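Local structure of glycosyl transferase (Staphylococcus aureus, 5U02) at residues E100-Y103 with Q107-R110; L186-N189 with Y194-N197; F253-P258 with L295-V300. The protein is a C-terminal portion of a TarS-type glycosyl transferase, joining a helical linker to two immunoglobulin-like (E-set) beta domains, with three chains in the assembly. One frame throughout, in Å; residues are numbered along the deposited sequence.

Contact 1: residues E100-Y103 with Q107-R110; sequences EESY and QYYR
Ser102 and Tyr103, near the end of helix 93-105, meet the Tyr108 ring where the chain turns out of the helix and heads for strand 110-114 of a small three-stranded antiparallel sheet. Ser102 CA and Gln107 CA come within 5.3 Å of each other as the chain leaves the helix. The two tyrosines cross at about a right angle, and their meeting is made at the rims: Tyr108 OH lies in the plane of the Tyr103 ring, at its edge, 3.7 Å from Tyr103 CD1. That carbon is in turn near the plane of the Tyr108 ring, 4.1 Å from Tyr108 CE1, so neither ring lays a face on the other. Tyr108 reaches the helix because its CG stands anti to its own carbonyl carbon (chi1 -48°), which swings the phenol back along the turn. There Ser102 CB comes in obliquely at the CD1-CE1 bond of Tyr108, a close 3.3 Å from CD1.

The hydroxyls have partners outside the two segments: Tyr108 OH, the atom at the Tyr103 edge, is hydrogen-bonded to Met161 O, and Tyr103 OH to Lys80 O, while Phe122 packs on Ser102 and Tyr103 alike. With its hydroxyl anti to the carbonyl carbon (chi1 -67°), Ser102 turns OG back along its own helix to the carbonyl oxygen of Thr98, one turn earlier. Gln107 O also lies near Ser102 OG, at 3.3 Å, but no hydrogen bond joins them.

Contact 2: residues L186-N189 with Y194-N197; sequences LSVN and YRFN
The carbonyl oxygen of Arg195 takes two backbone N-H groups from the opposite strand. Ser187 N donates to Arg195 O at 3.0 Å, nearly in line with the carbonyl, and Val188 N adds a weak bond to the same Arg195 O at 3.4 Å. Arg195 N returns a bond to Val188 O, also 3.0 Å and almost straight at both ends. Two residues along from Arg195, the hydroxyl of Ser187 stands in for a backbone acceptor: Asn197 N donates to Ser187 OG over 3.0 Å, with OG held beside its own backbone N (chi1 -64°).

With two consecutive residues set against one, this is a classic beta bulge in the antiparallel hairpin of strands 181-190 and 193-199, within the first E-set domain. Val188 and Arg195, which belong to the bulge, also form the hydrogen-bonded pair of the ladder, and past them Asn189 faces Tyr194 as a non-hydrogen-bonded one.

Leu186 wedges between two rings. Its CD1 rides over one face of Phe196, 4.1 Å from the ring centroid and offset toward the rim, a CH-pi contact, while its CD2 meets the edge of Tyr194 at CD2, 3.5 Å away. Asn189 runs alongside Tyr194 in the same direction, amide and ring planes only 12° from parallel, and its CB approaches Tyr194 CD2 obliquely to 3.4 Å. The amide nitrogen is held by Asn191 O, and Tyr194 OH by Tyr167 OH. On the other side of the hairpin Val188 CG1 lies against the aliphatic part of Arg195, its nearest carbons being CB and CD. A second subunit lies against the hairpin: its Tyr183 packs on Val188 and Asn189, its Ala205 on Arg195, and its Asp202 accepts a hydrogen bond from Asn197 ND2.

Contact 3: residues F253-P258 with L295-V300; sequences FYRLTP and LDRGYV
The guanidinium groups of Arg255 and Arg297 lie flat on each other, their centres 3.5 Å apart and their planes only 11° from parallel. Arg297 NH2 sits over the middle of the Arg255 group, 3.3 Å from Arg255 CZ, whereas Arg255 CZ falls toward the rim of the Arg297 group. At the edge of the Arg255 group is Thr257: Arg255 NH1 donates to Thr257 OG1 at 3.0 Å, and the acceptor lies exactly in the guanidinium plane, which fixes how that plane is turned. Arg297 NH1 forms a salt bridge with Glu242, whose negative charge probably offsets part of the cost of stacking two cations.

The two arginine side chains cross at about a right angle. Arg255 runs extended from CG to NE, while Arg297 bends at chi3 (85°), folding its end flat against the partner. Nearer the backbone of Arg255, the Tyr299 ring stands nearly perpendicular to the Arg255 guanidinium, at 83°, and its hydroxyl touches the aliphatic start of that side chain, with Tyr299 OH 3.4 Å from Arg255 CB. A bound imidazole lies about 3 Å from the Arg255 side chain. Both arginines also touch a crystal neighbour, so lattice contacts may influence their pose.

The contact bridges the two E-set domains. Arg255 belongs to strand 252-260, flanked by strands 245-249 and 267-274 in the first domain's sheet; Arg297 and Tyr299 come from the loop linking strands 289-294 and 304-310 of the second, and Tyr299 packs on Leu246 and Ile274 of those flanking strands.

How the contacts relate
The three contacts follow one another along the chain and are spread over an elongated molecule. Contact 1 sits where helix 93-105 runs into the small three-stranded sheet and contact 2 in the first E-set domain, with centres 26 Å apart and nearest atoms about 12 Å apart. Contact 3, where that domain meets the next, is 25 Å from contact 2 between centres, and a single branched antiparallel sheet carries both the hairpin of contact 2 and the strand 252-260 of contact 3. Contacts 1 and 3 lie on opposite sides of the chain's centre, 46 Å apart between centres. Of the three, contact 2 is touched by another subunit, whereas contact 3 borders the imidazole.

Contact 1: residues E100-Y103 with Q107-R110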
ATOM      1  N   GLU A 100      -6.123 -28.216 -15.831  1.00 62.32           N
ATOM      2  CA  GLU A 100      -4.678 -28.095 -15.662  1.00 62.68           C
ATOM      3  C   GLU A 100      -4.180 -26.743 -16.148  1.00 61.95           C
ATOM      4  O   GLU A 100      -3.356 -26.101 -15.483  1.00 59.14           O
ATOM      5  CB  GLU A 100      -3.963 -29.214 -16.407  1.00 64.17           C
ATOM      6  CG  GLU A 100      -4.080 -30.558 -15.753  1.00 68.12           C
ATOM      7  CD  GLU A 100      -3.092 -31.532 -16.336  1.00 71.71           C
ATOM      8  OE1 GLU A 100      -2.613 -31.268 -17.457  1.00 71.84           O
ATOM      9  OE2 GLU A 100      -2.782 -32.544 -15.677  1.00 73.47           O
ATOM     10  N   GLU A 101      -4.668 -26.293 -17.310  1.00 65.03           N
ATOM     11  CA  GLU A 101      -4.442 -24.906 -17.694  1.00 68.27           C
ATOM     12  C   GLU A 101      -4.976 -23.949 -16.641  1.00 68.31           C
ATOM     13  O   GLU A 101      -4.274 -23.021 -16.240  1.00 65.69           O
ATOM     14  CB  GLU A 101      -5.052 -24.594 -19.060  1.00 71.29           C
ATOM     15  CG  GLU A 101      -4.512 -25.432 -20.200  1.00 74.76           C
ATOM     16  CD  GLU A 101      -4.872 -24.883 -21.571  1.00 78.26           C
ATOM     17  OE1 GLU A 101      -4.173 -25.236 -22.541  1.00 79.13           O
ATOM     18  OE2 GLU A 101      -5.842 -24.107 -21.667  1.00 78.32           O
ATOM     19  N   SER A 102      -6.199 -24.159 -16.153  1.00 68.78           N
ATOM     20  CA  SER A 102      -6.753 -23.178 -15.217  1.00 66.69           C
ATOM     21  C   SER A 102      -5.922 -23.048 -13.938  1.00 64.60           C
ATOM     22  O   SER A 102      -5.864 -21.963 -13.349  1.00 63.22           O
ATOM     23  CB  SER A 102      -8.216 -23.497 -14.881  1.00 67.13           C
ATOM     24  OG  SER A 102      -9.069 -23.339 -16.001  1.00 70.06           O
ATOM     25  N   TYR A 103      -5.250 -24.117 -13.502  1.00 65.18           N
ATOM     26  CA  TYR A 103      -4.500 -24.022 -12.250  1.00 63.82           C
ATOM     27  C   TYR A 103      -3.234 -23.183 -12.399  1.00 64.70           C
ATOM     28  O   TYR A 103      -2.827 -22.525 -11.435  1.00 63.14           O
ATOM     29  CB  TYR A 103      -4.132 -25.411 -11.701  1.00 61.99           C
ATOM     30  CG  TYR A 103      -5.299 -26.189 -11.149  1.00 60.02           C
ATOM     31  CD1 TYR A 103      -6.399 -25.536 -10.616  1.00 60.35           C
ATOM     32  CD2 TYR A 103      -5.320 -27.575 -11.204  1.00 58.86           C
ATOM     33  CE1 TYR A 103      -7.477 -26.242 -10.129  1.00 60.64           C
ATOM     34  CE2 TYR A 103      -6.395 -28.295 -10.722  1.00 59.97           C
ATOM     35  CZ  TYR A 103      -7.474 -27.621 -10.185  1.00 60.01           C
ATOM     36  OH  TYR A 103      -8.550 -28.329  -9.704  1.00 59.16           O
ATOM     37  N   GLN A 107      -6.938 -18.599 -13.950  1.00 73.84           N
ATOM     38  CA  GLN A 107      -7.895 -18.027 -14.896  1.00 72.86           C
ATOM     39  C   GLN A 107      -8.969 -19.085 -15.103  1.00 66.67           C
ATOM     40  O   GLN A 107      -8.769 -20.060 -15.834  1.00 62.13           O
ATOM     41  CB  GLN A 107      -7.211 -17.632 -16.205  1.00 78.75           C
ATOM     42  CG  GLN A 107      -8.069 -17.616 -17.451  1.00 85.39           C
ATOM     43  CD  GLN A 107      -8.712 -16.280 -17.692  1.00 89.64           C
ATOM     44  OE1 GLN A 107      -8.036 -15.313 -18.049  1.00 90.52           O
ATOM     45  NE2 GLN A 107     -10.022 -16.216 -17.526  1.00 91.55           N
ATOM     46  N   TYR A 108     -10.093 -18.900 -14.425  1.00 66.62           N
ATOM     47  CA  TYR A 108     -11.229 -19.795 -14.520  1.00 63.90           C
ATOM     48  C   TYR A 108     -12.364 -19.086 -15.245  1.00 62.65           C
ATOM     49  O   TYR A 108     -12.488 -17.860 -15.185  1.00 60.47           O
ATOM     50  CB  TYR A 108     -11.667 -20.248 -13.125  1.00 61.26           C
ATOM     51  CG  TYR A 108     -10.505 -20.711 -12.270  1.00 59.14           C
ATOM     52  CD1 TYR A 108      -9.917 -21.947 -12.484  1.00 58.15           C
ATOM     53  CD2 TYR A 108      -9.981 -19.905 -11.270  1.00 60.60           C
ATOM     54  CE1 TYR A 108      -8.844 -22.376 -11.725  1.00 58.18           C
ATOM     55  CE2 TYR A 108      -8.904 -20.328 -10.501  1.00 60.84           C
ATOM     56  CZ  TYR A 108      -8.342 -21.567 -10.735  1.00 58.99           C
ATOM     57  OH  TYR A 108      -7.273 -22.005  -9.983  1.00 57.57           O
ATOM     58  N   TYR A 109     -13.178 -19.867 -15.955  1.00 63.92           N
ATOM     59  CA  TYR A 109     -14.365 -19.303 -16.587  1.00 67.81           C
ATOM     60  C   TYR A 109     -15.241 -18.606 -15.552  1.00 70.36           C
ATOM     61  O   TYR A 109     -15.628 -17.445 -15.727  1.00 71.75           O
ATOM     62  CB  TYR A 109     -15.139 -20.402 -17.317  1.00 70.82           C
ATOM     63  CG  TYR A 109     -16.479 -19.966 -17.861  1.00 73.97           C
ATOM     64  CD1 TYR A 109     -16.572 -19.275 -19.063  1.00 75.39           C
ATOM     65  CD2 TYR A 109     -17.652 -20.256 -17.179  1.00 75.80           C
ATOM     66  CE1 TYR A 109     -17.794 -18.876 -19.561  1.00 78.58           C
ATOM     67  CE2 TYR A 109     -18.876 -19.863 -17.670  1.00 79.51           C
ATOM     68  CZ  TYR A 109     -18.941 -19.175 -18.861  1.00 80.70           C
ATOM     69  OH  TYR A 109     -20.159 -18.780 -19.355  1.00 84.79           O
ATOM     70  N   ARG A 110     -15.532 -19.296 -14.452  1.00 71.25           N
ATOM     71  CA  ARG A 110     -16.259 -18.737 -13.322  1.00 71.59           C
ATOM     72  C   ARG A 110     -15.633 -19.266 -12.041  1.00 68.08           C
ATOM     73  O   ARG A 110     -15.193 -20.419 -11.995  1.00 64.49           O
ATOM     74  CB  ARG A 110     -17.747 -19.106 -13.373  1.00 74.37           C
ATOM     75  CG  ARG A 110     -18.687 -17.924 -13.537  1.00 79.12           C
ATOM     76  CD  ARG A 110     -18.675 -17.390 -14.960  1.00 82.58           C
ATOM     77  NE  ARG A 110     -19.244 -16.048 -15.048  1.00 85.12           N
ATOM     78  CZ  ARG A 110     -19.211 -15.291 -16.139  1.00 85.84           C
ATOM     79  NH1 ARG A 110     -18.633 -15.741 -17.245  1.00 84.10           N
ATOM     80  NH2 ARG A 110     -19.752 -14.080 -16.122  1.00 87.83           N
TER

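Contact 2: residues L186-N189 with Y194-N197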
ATOM      1  N   LEU A 186       4.592  -3.353  -1.784  1.00 28.75           N
ATOM      2  CA  LEU A 186       4.759  -3.437  -3.227  1.00 29.45           C
ATOM      3  C   LEU A 186       4.865  -2.042  -3.838  1.00 27.04           C
ATOM      4  O   LEU A 186       4.092  -1.145  -3.497  1.00 28.66           O
ATOM      5  CB  LEU A 186       3.577  -4.194  -3.833  1.00 26.57           C
ATOM      6  CG  LEU A 186       3.545  -4.439  -5.339  1.00 23.71           C
ATOM      7  CD1 LEU A 186       4.696  -5.319  -5.762  1.00 21.49           C
ATOM      8  CD2 LEU A 186       2.218  -5.063  -5.728  1.00 23.45           C
ATOM      9  N   SER A 187       5.826  -1.859  -4.746  1.00 24.01           N
ATOM     10  CA  SER A 187       6.007  -0.565  -5.401  1.00 21.84           C
ATOM     11  C   SER A 187       5.204  -0.460  -6.690  1.00 25.06           C
ATOM     12  O   SER A 187       4.639   0.597  -6.981  1.00 29.12           O
ATOM     13  CB  SER A 187       7.486  -0.323  -5.703  1.00 24.08           C
ATOM     14  OG  SER A 187       8.244  -0.239  -4.504  1.00 33.03           O
ATOM     15  N   VAL A 188       5.146  -1.545  -7.461  1.00 25.84           N
ATOM     16  CA  VAL A 188       4.392  -1.617  -8.707  1.00 22.56           C
ATOM     17  C   VAL A 188       4.352  -3.083  -9.115  1.00 22.58           C
ATOM     18  O   VAL A 188       5.255  -3.854  -8.774  1.00 25.77           O
ATOM     19  CB  VAL A 188       5.033  -0.746  -9.810  1.00 28.45           C
ATOM     20  CG1 VAL A 188       6.390  -1.315 -10.229  1.00 30.74           C
ATOM     21  CG2 VAL A 188       4.114  -0.620 -11.014  1.00 34.69           C
ATOM     22  N   ASN A 189       3.315  -3.493  -9.840  1.00 24.10           N
ATOM     23  CA  ASN A 189       3.331  -4.829 -10.410  1.00 24.45           C
ATOM     24  C   ASN A 189       2.793  -4.792 -11.830  1.00 30.38           C
ATOM     25  O   ASN A 189       1.858  -4.050 -12.138  1.00 25.69           O
ATOM     26  CB  ASN A 189       2.558  -5.844  -9.544  1.00 26.91           C
ATOM     27  CG  ASN A 189       1.067  -5.625  -9.553  1.00 30.42           C
ATOM     28  OD1 ASN A 189       0.550  -4.761  -8.843  1.00 32.90           O
ATOM     29  ND2 ASN A 189       0.355  -6.442 -10.324  1.00 31.51           N
ATOM     30  N   TYR A 194       6.181  -8.637  -9.581  1.00 28.88           N
ATOM     31  CA  TYR A 194       6.016  -7.747  -8.438  1.00 29.69           C
ATOM     32  C   TYR A 194       7.356  -7.108  -8.082  1.00 29.38           C
ATOM     33  O   TYR A 194       8.314  -7.812  -7.743  1.00 25.38           O
ATOM     34  CB  TYR A 194       5.431  -8.517  -7.251  1.00 25.25           C
ATOM     35  CG  TYR A 194       4.005  -8.972  -7.502  1.00 26.13           C
ATOM     36  CD1 TYR A 194       3.736 -10.149  -8.196  1.00 29.53           C
ATOM     37  CD2 TYR A 194       2.930  -8.200  -7.084  1.00 23.58           C
ATOM     38  CE1 TYR A 194       2.436 -10.553  -8.441  1.00 33.26           C
ATOM     39  CE2 TYR A 194       1.629  -8.590  -7.321  1.00 26.25           C
ATOM     40  CZ  TYR A 194       1.389  -9.769  -8.001  1.00 31.84           C
ATOM     41  OH  TYR A 194       0.101 -10.178  -8.250  1.00 32.34           O
ATOM     42  N   ARG A 195       7.412  -5.776  -8.146  1.00 26.59           N
ATOM     43  CA  ARG A 195       8.643  -5.012  -7.973  1.00 25.70           C
ATOM     44  C   ARG A 195       8.634  -4.284  -6.636  1.00 26.27           C
ATOM     45  O   ARG A 195       7.668  -3.589  -6.310  1.00 27.36           O
ATOM     46  CB  ARG A 195       8.819  -4.007  -9.112  1.00 24.06           C
ATOM     47  CG  ARG A 195       9.926  -2.988  -8.884  1.00 29.15           C
ATOM     48  CD  ARG A 195      10.063  -2.092 -10.096  1.00 38.82           C
ATOM     49  NE  ARG A 195      10.476  -2.862 -11.262  1.00 47.85           N
ATOM     50  CZ  ARG A 195      11.611  -2.664 -11.919  1.00 48.80           C
ATOM     51  NH1 ARG A 195      12.435  -1.695 -11.541  1.00 41.57           N
ATOM     52  NH2 ARG A 195      11.907  -3.421 -12.966  1.00 53.94           N
ATOM     53  N   PHE A 196       9.720  -4.425  -5.882  1.00 26.57           N
ATOM     54  CA  PHE A 196       9.855  -3.812  -4.568  1.00 26.75           C
ATOM     55  C   PHE A 196      11.079  -2.907  -4.565  1.00 27.81           C
ATOM     56  O   PHE A 196      12.185  -3.352  -4.898  1.00 26.68           O
ATOM     57  CB  PHE A 196       9.969  -4.876  -3.473  1.00 25.79           C
ATOM     58  CG  PHE A 196       8.756  -5.755  -3.344  1.00 23.10           C
ATOM     59  CD1 PHE A 196       8.595  -6.877  -4.152  1.00 27.50           C
ATOM     60  CD2 PHE A 196       7.763  -5.442  -2.430  1.00 20.51           C
ATOM     61  CE1 PHE A 196       7.468  -7.684  -4.030  1.00 29.93           C
ATOM     62  CE2 PHE A 196       6.640  -6.232  -2.304  1.00 23.06           C
ATOM     63  CZ  PHE A 196       6.489  -7.356  -3.104  1.00 25.93           C
ATOM     64  N   ASN A 197      10.874  -1.634  -4.210  1.00 26.15           N
ATOM     65  CA  ASN A 197      11.959  -0.693  -3.946  1.00 24.29           C
ATOM     66  C   ASN A 197      12.190  -0.670  -2.442  1.00 24.02           C
ATOM     67  O   ASN A 197      11.334  -0.194  -1.689  1.00 28.58           O
ATOM     68  CB  ASN A 197      11.622   0.707  -4.457  1.00 27.68           C
ATOM     69  CG  ASN A 197      11.378   0.747  -5.953  1.00 26.14           C
ATOM     70  OD1 ASN A 197      11.996   0.013  -6.718  1.00 27.69           O
ATOM     71  ND2 ASN A 197      10.464   1.613  -6.377  1.00 25.92           N
TER

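Contact 3: residues F253-P258 with L295-V300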
ATOM      1  N   PHE A 253      30.376   2.710   9.952  1.00 37.81           N
ATOM      2  CA  PHE A 253      30.217   2.202   8.599  1.00 35.03           C
ATOM      3  C   PHE A 253      29.911   0.711   8.617  1.00 30.94           C
ATOM      4  O   PHE A 253      30.431  -0.033   9.454  1.00 27.31           O
ATOM      5  CB  PHE A 253      31.467   2.473   7.767  1.00 32.06           C
ATOM      6  CG  PHE A 253      31.597   3.903   7.340  1.00 34.70           C
ATOM      7  CD1 PHE A 253      31.020   4.338   6.159  1.00 32.51           C
ATOM      8  CD2 PHE A 253      32.280   4.816   8.127  1.00 32.84           C
ATOM      9  CE1 PHE A 253      31.131   5.654   5.764  1.00 29.92           C
ATOM     10  CE2 PHE A 253      32.396   6.133   7.736  1.00 32.51           C
ATOM     11  CZ  PHE A 253      31.818   6.552   6.553  1.00 31.56           C
ATOM     12  N   TYR A 254      29.060   0.291   7.683  1.00 27.30           N
ATOM     13  CA  TYR A 254      28.629  -1.093   7.562  1.00 24.69           C
ATOM     14  C   TYR A 254      28.582  -1.468   6.092  1.00 25.65           C
ATOM     15  O   TYR A 254      28.531  -0.605   5.209  1.00 23.95           O
ATOM     16  CB  TYR A 254      27.242  -1.323   8.178  1.00 25.11           C
ATOM     17  CG  TYR A 254      27.117  -0.942   9.639  1.00 23.09           C
ATOM     18  CD1 TYR A 254      26.944   0.381  10.020  1.00 24.61           C
ATOM     19  CD2 TYR A 254      27.130  -1.914  10.633  1.00 22.57           C
ATOM     20  CE1 TYR A 254      26.814   0.732  11.356  1.00 27.15           C
ATOM     21  CE2 TYR A 254      26.998  -1.573  11.968  1.00 23.49           C
ATOM     22  CZ  TYR A 254      26.843  -0.249  12.322  1.00 23.83           C
ATOM     23  OH  TYR A 254      26.714   0.094  13.644  1.00 28.91           O
ATOM     24  N   ARG A 255      28.595  -2.773   5.837  1.00 23.97           N
ATOM     25  CA  ARG A 255      28.326  -3.303   4.511  1.00 25.57           C
ATOM     26  C   ARG A 255      27.043  -4.118   4.556  1.00 27.74           C
ATOM     27  O   ARG A 255      26.772  -4.814   5.542  1.00 24.67           O
ATOM     28  CB  ARG A 255      29.490  -4.156   3.979  1.00 23.28           C
ATOM     29  CG  ARG A 255      29.857  -5.390   4.808  1.00 23.97           C
ATOM     30  CD  ARG A 255      30.901  -6.221   4.062  1.00 23.41           C
ATOM     31  NE  ARG A 255      31.524  -7.263   4.879  1.00 24.37           N
ATOM     32  CZ  ARG A 255      31.141  -8.536   4.886  1.00 26.10           C
ATOM     33  NH1 ARG A 255      30.126  -8.925   4.125  1.00 22.59           N
ATOM     34  NH2 ARG A 255      31.769  -9.424   5.649  1.00 20.59           N
ATOM     35  N   LEU A 256      26.239  -3.987   3.503  1.00 25.25           N
ATOM     36  CA  LEU A 256      25.063  -4.821   3.274  1.00 20.95           C
ATOM     37  C   LEU A 256      25.401  -5.700   2.078  1.00 21.96           C
ATOM     38  O   LEU A 256      25.629  -5.192   0.974  1.00 22.02           O
ATOM     39  CB  LEU A 256      23.816  -3.976   3.019  1.00 22.26           C
ATOM     40  CG  LEU A 256      22.471  -4.679   2.833  1.00 24.06           C
ATOM     41  CD1 LEU A 256      22.143  -5.483   4.065  1.00 22.69           C
ATOM     42  CD2 LEU A 256      21.345  -3.682   2.545  1.00 13.53           C
ATOM     43  N   THR A 257      25.463  -7.008   2.303  1.00 21.23           N
ATOM     44  CA  THR A 257      25.970  -7.950   1.305  1.00 17.62           C
ATOM     45  C   THR A 257      24.901  -8.972   0.965  1.00 23.11           C
ATOM     46  O   THR A 257      24.596  -9.844   1.802  1.00 23.26           O
ATOM     47  CB  THR A 257      27.226  -8.657   1.823  1.00 22.43           C
ATOM     48  OG1 THR A 257      28.209  -7.686   2.205  1.00 25.66           O
ATOM     49  CG2 THR A 257      27.816  -9.572   0.752  1.00 20.53           C
ATOM     50  N   PRO A 258      24.289  -8.910  -0.216  1.00 25.21           N
ATOM     51  CA  PRO A 258      23.438 -10.019  -0.655  1.00 26.45           C
ATOM     52  C   PRO A 258      24.274 -11.260  -0.906  1.00 26.04           C
ATOM     53  O   PRO A 258      25.428 -11.183  -1.336  1.00 25.89           O
ATOM     54  CB  PRO A 258      22.810  -9.503  -1.957  1.00 23.85           C
ATOM     55  CG  PRO A 258      22.957  -8.009  -1.894  1.00 25.52           C
ATOM     56  CD  PRO A 258      24.238  -7.770  -1.147  1.00 24.00           C
ATOM     57  N   LEU A 295      38.525  -3.091  -1.890  1.00 25.53           N
ATOM     58  CA  LEU A 295      39.752  -3.880  -1.793  1.00 32.24           C
ATOM     59  C   LEU A 295      39.461  -5.377  -1.743  1.00 33.19           C
ATOM     60  O   LEU A 295      40.136  -6.167  -2.413  1.00 32.86           O
ATOM     61  CB  LEU A 295      40.556  -3.452  -0.567  1.00 30.42           C
ATOM     62  CG  LEU A 295      40.842  -1.955  -0.465  1.00 31.12           C
ATOM     63  CD1 LEU A 295      41.690  -1.663   0.763  1.00 28.94           C
ATOM     64  CD2 LEU A 295      41.517  -1.441  -1.738  1.00 29.88           C
ATOM     65  N   ASP A 296      38.468  -5.785  -0.946  1.00 30.55           N
ATOM     66  CA  ASP A 296      38.139  -7.194  -0.771  1.00 25.04           C
ATOM     67  C   ASP A 296      36.904  -7.623  -1.541  1.00 25.80           C
ATOM     68  O   ASP A 296      36.730  -8.822  -1.788  1.00 24.18           O
ATOM     69  CB  ASP A 296      37.928  -7.511   0.715  1.00 24.42           C
ATOM     70  CG  ASP A 296      39.207  -7.323   1.548  1.00 31.89           C
ATOM     71  OD1 ASP A 296      40.307  -7.313   0.962  1.00 34.86           O
ATOM     72  OD2 ASP A 296      39.101  -7.202   2.781  1.00 30.64           O
ATOM     73  N   ARG A 297      36.049  -6.676  -1.906  1.00 27.60           N
ATOM     74  CA  ARG A 297      34.799  -6.965  -2.585  1.00 29.78           C
ATOM     75  C   ARG A 297      34.365  -5.691  -3.291  1.00 29.85           C
ATOM     76  O   ARG A 297      34.824  -4.594  -2.964  1.00 25.98           O
ATOM     77  CB  ARG A 297      33.728  -7.446  -1.599  1.00 31.33           C
ATOM     78  CG  ARG A 297      33.281  -6.364  -0.621  1.00 35.39           C
ATOM     79  CD  ARG A 297      32.382  -6.908   0.482  1.00 36.45           C
ATOM     80  NE  ARG A 297      33.133  -7.462   1.606  1.00 41.95           N
ATOM     81  CZ  ARG A 297      33.084  -8.732   1.990  1.00 37.58           C
ATOM     82  NH1 ARG A 297      32.317  -9.601   1.346  1.00 33.52           N
ATOM     83  NH2 ARG A 297      33.803  -9.132   3.026  1.00 40.03           N
ATOM     84  N   GLY A 298      33.491  -5.842  -4.277  1.00 27.94           N
ATOM     85  CA  GLY A 298      32.965  -4.679  -4.953  1.00 23.10           C
ATOM     86  C   GLY A 298      31.923  -3.965  -4.113  1.00 26.59           C
ATOM     87  O   GLY A 298      31.192  -4.576  -3.333  1.00 27.81           O
ATOM     88  N   TYR A 299      31.870  -2.644  -4.275  1.00 23.20           N
ATOM     89  CA  TYR A 299      30.843  -1.802  -3.677  1.00 20.20           C
ATOM     90  C   TYR A 299      30.134  -1.038  -4.785  1.00 27.78           C
ATOM     91  O   TYR A 299      30.785  -0.380  -5.606  1.00 28.08           O
ATOM     92  CB  TYR A 299      31.441  -0.828  -2.658  1.00 19.88           C
ATOM     93  CG  TYR A 299      31.690  -1.445  -1.304  1.00 25.88           C
ATOM     94  CD1 TYR A 299      32.870  -2.144  -1.039  1.00 23.98           C
ATOM     95  CD2 TYR A 299      30.750  -1.332  -0.289  1.00 25.55           C
ATOM     96  CE1 TYR A 299      33.097  -2.713   0.199  1.00 21.91           C
ATOM     97  CE2 TYR A 299      30.969  -1.897   0.951  1.00 25.62           C
ATOM     98  CZ  TYR A 299      32.143  -2.585   1.190  1.00 24.08           C
ATOM     99  OH  TYR A 299      32.362  -3.149   2.425  1.00 29.34           O
ATOM    100  N   VAL A 300      28.808  -1.129  -4.812  1.00 24.33           N
ATOM    101  CA  VAL A 300      28.004  -0.487  -5.842  1.00 24.72           C
ATOM    102  C   VAL A 300      27.407   0.788  -5.266  1.00 25.59           C
ATOM    103  O   VAL A 300      26.809   0.771  -4.180  1.00 23.49           O
ATOM    104  CB  VAL A 300      26.904  -1.428  -6.367  1.00 28.86           C
ATOM    105  CG1 VAL A 300      27.481  -2.389  -7.395  1.00 27.17           C
ATOM    106  CG2 VAL A 300      26.253  -2.191  -5.221  1.00 28.24           C
TER